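Local coordinates for protein glycosyl hydrolase, family 38 (Enterococcus faecalis, PDB 5KBP) that probably hydrolyses alpha-mannosidic linkages as a metal-dependent glycoside hydrolase of family 38, and is likely to bind carbohydrate, at residues V9-H14 against Y256-S261; H226-N231 against S261-Y266. One frame throughout, in Å; residues are numbered along the deposited sequence.

Contact 1: residues V9-H14 against Y256-S261; sequences VYIVSH and YEFIHS
Two parallel strands of a sheet in the family 38 N-terminal domain, with strand 7-13 between 226-231 and 256-260, pair here: V9 bridges F258, Y10 bridges I259 and I11 bridges H260. Their short axes approach to 4.8 Å at 24°. Four backbone bonds form the ladder: V9 N donates to E257 O, I259 N to V9 O, I11 N to I259 O and S261 N to I11 O, all 2.8 to 3.0 Å and close to straight at hydrogen.

V9 and F258 point the same way from one sheet face. V9 CG2 lies over a face of the F258 ring as a CH-pi contact, 4.1 Å from its centroid, while V9 CB touches F258 CD2 at 3.6 Å; I11 CD1 reaches the edge of the same ring. V9 CG2 also touches CD2 of Y256 (3.9 Å), a calcium-site residue with no ion bound to this chain. On the face of Y10 and I259, S261 OG meets the edge of the Y10 ring at CD2 (3.7 Å).

Beyond the ladder, H260 NE2 donates to S13 OG at 2.9 Å, in the imidazole plane; S13 OG also bonds N231. CG of H260 is anti to the backbone N (chi1 -155°), which carries the ring toward S13. A water accepting from S13 N and donating to S261 O bridges the chains. Adjacent parallel strands with helices 204-219 and 242-252 on the V9, I11 and F258 face mark an alpha/beta domain.

Contact 2: residues H226-N231 against S261-Y266; sequences HLLMMN and SNFDDY
Apolar packing carries most of this contact, in which L228 and M230 of strand 226-231 meet F263 and Y266 from the first turn of helix 263-270. L228 lies between the two aromatic residues and uses a different branch for each. Its CD1 sits over one face of the Y266 ring, 4.1 Å from the centroid and only 13° off the normal, which identifies a CH-pi contact; L228 CB lies over the same ring at 3.7 Å from Y266 CZ. The other methyl, L228 CD2, approaches F263 CE1 at 4.0 Å, the two side chains crossing at about a right angle. Y266 holds CG anti to its backbone N (chi1 178°), and its ring extends from the helix to the strand. L188 of strand 184-189 touches L228, F263 and Y266, adding a third wall to the cluster.

The sulfur contact falls on the same F263 ring. M230 is bent at chi2 and chi3, and this folded chain brings both SD and CE to the ring: CE is 3.5 Å from F263 CZ, and SD is 4.7 Å from the ring centroid, 60° off the normal. The approach is oblique, a Met-aromatic contact.

Polar interactions across the contact are sparse. Y266 OH lies 3.3 Å from H226 O, near the plane of the tyrosine ring, and a water that accepts from L228 N makes a weak, longer bond to the same hydroxyl. At the start of the helix, N262 OD1 accepts from D265 N at 3.0 Å, which makes N262 the N-cap. A weak N262 ND2 to D265 OD2 bond accompanies it; N262 ND2 also bonds N50 OD1. Y266 N bonds N262 O, closing the first turn of an asparagine-capped helix packed against a beta-sheet in an alpha/beta domain.

In the fold
Contacts 1 and 2 have centres about 6 Å apart and share S261, where strand 256-260 gives way to helix 263-270. Along the chain the segments alternate: 9-14, 226-231, 256-261, then 261-266. Strand 226-231 is joined through helix 242-252 to strand 256-260 by a parallel beta-alpha-beta crossover that skips over strand 7-13; helix 263-270 then packs back over the Y10 face against 226-231. Direct links tie the contacts: Y10 N lies 2.7 Å from L227 O, Y10 OH bonds H226 ND1, and the Y10 ring meets Y266 edge-to-face. With helix 242-252 on the I11 and F258 face, helices lie on opposite faces of one sheet in the N-terminal domain.

Contact 1: residues V9-H14 against Y256-S261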
# COMPACT_ATOMS: atom_id res chain seq x y z
N VAL A 9 -12.58 26.86 35.45
CA VAL A 9 -12.80 26.51 34.05
C VAL A 9 -11.49 25.94 33.52
O VAL A 9 -10.51 26.67 33.34
CB VAL A 9 -13.26 27.71 33.22
CG1 VAL A 9 -13.57 27.29 31.81
CG2 VAL A 9 -14.48 28.37 33.87
N TYR A 10 -11.47 24.63 33.27
CA TYR A 10 -10.28 23.93 32.81
C TYR A 10 -10.31 23.83 31.29
O TYR A 10 -11.16 23.14 30.72
CB TYR A 10 -10.18 22.54 33.45
CG TYR A 10 -10.06 22.57 34.95
CD1 TYR A 10 -11.19 22.71 35.76
CD2 TYR A 10 -8.83 22.46 35.57
CE1 TYR A 10 -11.09 22.74 37.13
CE2 TYR A 10 -8.71 22.49 36.95
CZ TYR A 10 -9.85 22.62 37.72
OH TYR A 10 -9.74 22.65 39.10
N ILE A 11 -9.38 24.52 30.64
CA ILE A 11 -9.31 24.58 29.18
C ILE A 11 -8.19 23.65 28.73
O ILE A 11 -7.01 23.90 28.99
CB ILE A 11 -9.08 26.02 28.69
CG1 ILE A 11 -10.22 26.91 29.18
CG2 ILE A 11 -8.97 26.05 27.17
CD1 ILE A 11 -9.89 28.38 29.16
N VAL A 12 -8.56 22.56 28.05
CA VAL A 12 -7.62 21.55 27.59
C VAL A 12 -7.51 21.68 26.07
O VAL A 12 -8.45 21.35 25.34
CB VAL A 12 -8.05 20.14 27.99
CG1 VAL A 12 -7.12 19.10 27.39
CG2 VAL A 12 -8.09 20.01 29.51
N SER A 13 -6.36 22.16 25.60
CA SER A 13 -6.11 22.24 24.17
C SER A 13 -5.78 20.86 23.62
O SER A 13 -5.07 20.07 24.25
CB SER A 13 -4.96 23.22 23.88
OG SER A 13 -5.31 24.53 24.28
N HIS A 14 -6.30 20.58 22.43
CA HIS A 14 -6.14 19.26 21.82
C HIS A 14 -6.44 19.38 20.33
O HIS A 14 -6.71 20.47 19.82
CB HIS A 14 -7.07 18.24 22.47
CG HIS A 14 -8.49 18.34 22.01
ND1 HIS A 14 -9.00 17.56 20.99
CD2 HIS A 14 -9.51 19.14 22.40
CE1 HIS A 14 -10.26 17.87 20.78
NE2 HIS A 14 -10.60 18.83 21.63
N TYR A 256 -15.43 33.44 37.63
CA TYR A 256 -14.83 32.22 37.12
C TYR A 256 -13.32 32.37 37.08
O TYR A 256 -12.79 33.48 36.93
CB TYR A 256 -15.35 31.89 35.71
CG TYR A 256 -16.84 31.63 35.65
CD1 TYR A 256 -17.74 32.67 35.53
CD2 TYR A 256 -17.34 30.33 35.72
CE1 TYR A 256 -19.11 32.43 35.47
CE2 TYR A 256 -18.69 30.09 35.67
CZ TYR A 256 -19.57 31.14 35.54
OH TYR A 256 -20.93 30.90 35.49
N GLU A 257 -12.62 31.24 37.23
CA GLU A 257 -11.17 31.19 37.14
C GLU A 257 -10.81 30.28 35.97
O GLU A 257 -11.02 29.07 36.03
CB GLU A 257 -10.54 30.68 38.44
CG GLU A 257 -9.03 30.54 38.37
CD GLU A 257 -8.44 30.02 39.67
OE1 GLU A 257 -9.07 30.20 40.73
OE2 GLU A 257 -7.33 29.44 39.62
N PHE A 258 -10.28 30.88 34.90
CA PHE A 258 -9.93 30.14 33.69
C PHE A 258 -8.48 29.69 33.76
O PHE A 258 -7.58 30.51 33.95
CB PHE A 258 -10.17 31.00 32.45
CG PHE A 258 -11.61 31.39 32.26
CD1 PHE A 258 -12.15 32.47 32.92
CD2 PHE A 258 -12.42 30.66 31.41
CE1 PHE A 258 -13.47 32.82 32.75
CE2 PHE A 258 -13.75 31.00 31.23
CZ PHE A 258 -14.27 32.09 31.90
N ILE A 259 -8.26 28.38 33.59
CA ILE A 259 -6.95 27.77 33.74
C ILE A 259 -6.66 26.94 32.50
O ILE A 259 -7.43 26.04 32.17
CB ILE A 259 -6.86 26.89 35.00
CG1 ILE A 259 -7.34 27.66 36.24
CG2 ILE A 259 -5.44 26.39 35.20
CD1 ILE A 259 -7.41 26.81 37.49
N HIS A 260 -5.56 27.25 31.82
CA HIS A 260 -5.04 26.33 30.81
C HIS A 260 -4.51 25.09 31.52
O HIS A 260 -3.56 25.17 32.30
CB HIS A 260 -3.94 27.00 29.99
CG HIS A 260 -3.77 26.41 28.62
ND1 HIS A 260 -2.55 26.28 28.01
CD2 HIS A 260 -4.68 25.91 27.75
CE1 HIS A 260 -2.71 25.73 26.82
NE2 HIS A 260 -3.99 25.49 26.64
N SER A 261 -5.15 23.95 31.28
CA SER A 261 -4.86 22.76 32.08
C SER A 261 -4.70 21.51 31.23
O SER A 261 -4.31 21.58 30.06
CB SER A 261 -5.97 22.56 33.12
OG SER A 261 -5.59 21.62 34.11
O HOH W 1 -4.15 21.85 27.38

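Contact 2: residues H226-N231 against S261-Y266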
# COMPACT_ATOMS: atom_id res chain seq x y z
N HIS A 226 -15.97 22.33 38.91
CA HIS A 226 -14.86 22.20 37.97
C HIS A 226 -15.42 21.90 36.59
O HIS A 226 -16.07 20.87 36.39
CB HIS A 226 -13.90 21.11 38.43
CG HIS A 226 -13.37 21.32 39.82
ND1 HIS A 226 -12.32 22.16 40.10
CD2 HIS A 226 -13.77 20.80 41.01
CE1 HIS A 226 -12.09 22.15 41.40
NE2 HIS A 226 -12.95 21.34 41.98
N LEU A 227 -15.15 22.79 35.64
CA LEU A 227 -15.75 22.75 34.31
C LEU A 227 -14.68 22.44 33.27
O LEU A 227 -13.55 22.93 33.37
CB LEU A 227 -16.43 24.08 33.99
CG LEU A 227 -17.27 24.65 35.14
CD1 LEU A 227 -17.54 26.13 34.93
CD2 LEU A 227 -18.58 23.89 35.27
N LEU A 228 -15.04 21.64 32.27
CA LEU A 228 -14.12 21.19 31.24
C LEU A 228 -14.47 21.84 29.91
O LEU A 228 -15.58 21.66 29.41
CB LEU A 228 -14.15 19.66 31.12
CG LEU A 228 -13.18 19.04 30.12
CD1 LEU A 228 -11.73 19.22 30.56
CD2 LEU A 228 -13.49 17.57 29.90
N MET A 229 -13.53 22.60 29.36
CA MET A 229 -13.65 23.19 28.03
C MET A 229 -12.63 22.53 27.12
O MET A 229 -11.42 22.67 27.34
CB MET A 229 -13.45 24.70 28.07
CG MET A 229 -14.43 25.45 28.95
SD MET A 229 -16.14 25.29 28.42
CE MET A 229 -16.04 25.94 26.75
N MET A 230 -13.10 21.82 26.10
CA MET A 230 -12.23 21.12 25.17
C MET A 230 -11.86 22.06 24.02
O MET A 230 -12.69 22.33 23.15
CB MET A 230 -12.91 19.85 24.66
CG MET A 230 -13.16 18.82 25.75
SD MET A 230 -11.63 18.27 26.54
CE MET A 230 -10.78 17.54 25.14
N ASN A 231 -10.62 22.54 24.03
CA ASN A 231 -10.15 23.54 23.08
C ASN A 231 -9.57 22.84 21.85
O ASN A 231 -8.36 22.69 21.69
CB ASN A 231 -9.15 24.47 23.75
CG ASN A 231 -8.50 25.44 22.79
OD1 ASN A 231 -7.28 25.46 22.64
ND2 ASN A 231 -9.32 26.25 22.12
N SER A 261 -5.15 23.95 31.28
CA SER A 261 -4.86 22.76 32.08
C SER A 261 -4.70 21.51 31.23
O SER A 261 -4.31 21.58 30.06
CB SER A 261 -5.97 22.56 33.12
OG SER A 261 -5.59 21.62 34.11
N ASN A 262 -4.99 20.36 31.83
CA ASN A 262 -4.80 19.07 31.18
C ASN A 262 -5.66 18.04 31.89
O ASN A 262 -6.19 18.29 32.98
CB ASN A 262 -3.32 18.65 31.18
CG ASN A 262 -2.70 18.75 32.56
OD1 ASN A 262 -2.89 17.86 33.40
ND2 ASN A 262 -1.96 19.82 32.81
N PHE A 263 -5.80 16.87 31.27
CA PHE A 263 -6.69 15.85 31.80
C PHE A 263 -6.22 15.31 33.14
O PHE A 263 -7.04 14.94 33.98
CB PHE A 263 -6.86 14.71 30.80
CG PHE A 263 -7.89 14.99 29.74
CD1 PHE A 263 -9.22 15.12 30.09
CD2 PHE A 263 -7.53 15.10 28.41
CE1 PHE A 263 -10.18 15.37 29.13
CE2 PHE A 263 -8.48 15.35 27.44
CZ PHE A 263 -9.81 15.49 27.80
N ASP A 264 -4.90 15.25 33.37
CA ASP A 264 -4.39 14.75 34.64
C ASP A 264 -4.81 15.66 35.79
O ASP A 264 -5.26 15.19 36.84
CB ASP A 264 -2.87 14.62 34.58
CG ASP A 264 -2.42 13.53 33.64
OD1 ASP A 264 -3.04 12.45 33.65
OD2 ASP A 264 -1.45 13.75 32.89
N ASP A 265 -4.66 16.98 35.61
CA ASP A 265 -5.03 17.92 36.66
C ASP A 265 -6.54 18.00 36.84
O ASP A 265 -7.03 18.09 37.97
CB ASP A 265 -4.45 19.30 36.36
CG ASP A 265 -2.95 19.35 36.52
OD1 ASP A 265 -2.39 18.45 37.18
OD2 ASP A 265 -2.32 20.30 35.99
N TYR A 266 -7.30 17.97 35.74
CA TYR A 266 -8.75 18.06 35.85
C TYR A 266 -9.32 16.84 36.56
O TYR A 266 -10.16 16.97 37.46
CB TYR A 266 -9.38 18.21 34.46
CG TYR A 266 -10.89 18.24 34.49
CD1 TYR A 266 -11.57 19.35 34.97
CD2 TYR A 266 -11.64 17.16 34.04
CE1 TYR A 266 -12.95 19.39 35.01
CE2 TYR A 266 -13.03 17.19 34.06
CZ TYR A 266 -13.68 18.31 34.55
OH TYR A 266 -15.06 18.35 34.58
O HOH W 2 -17.56 20.05 32.89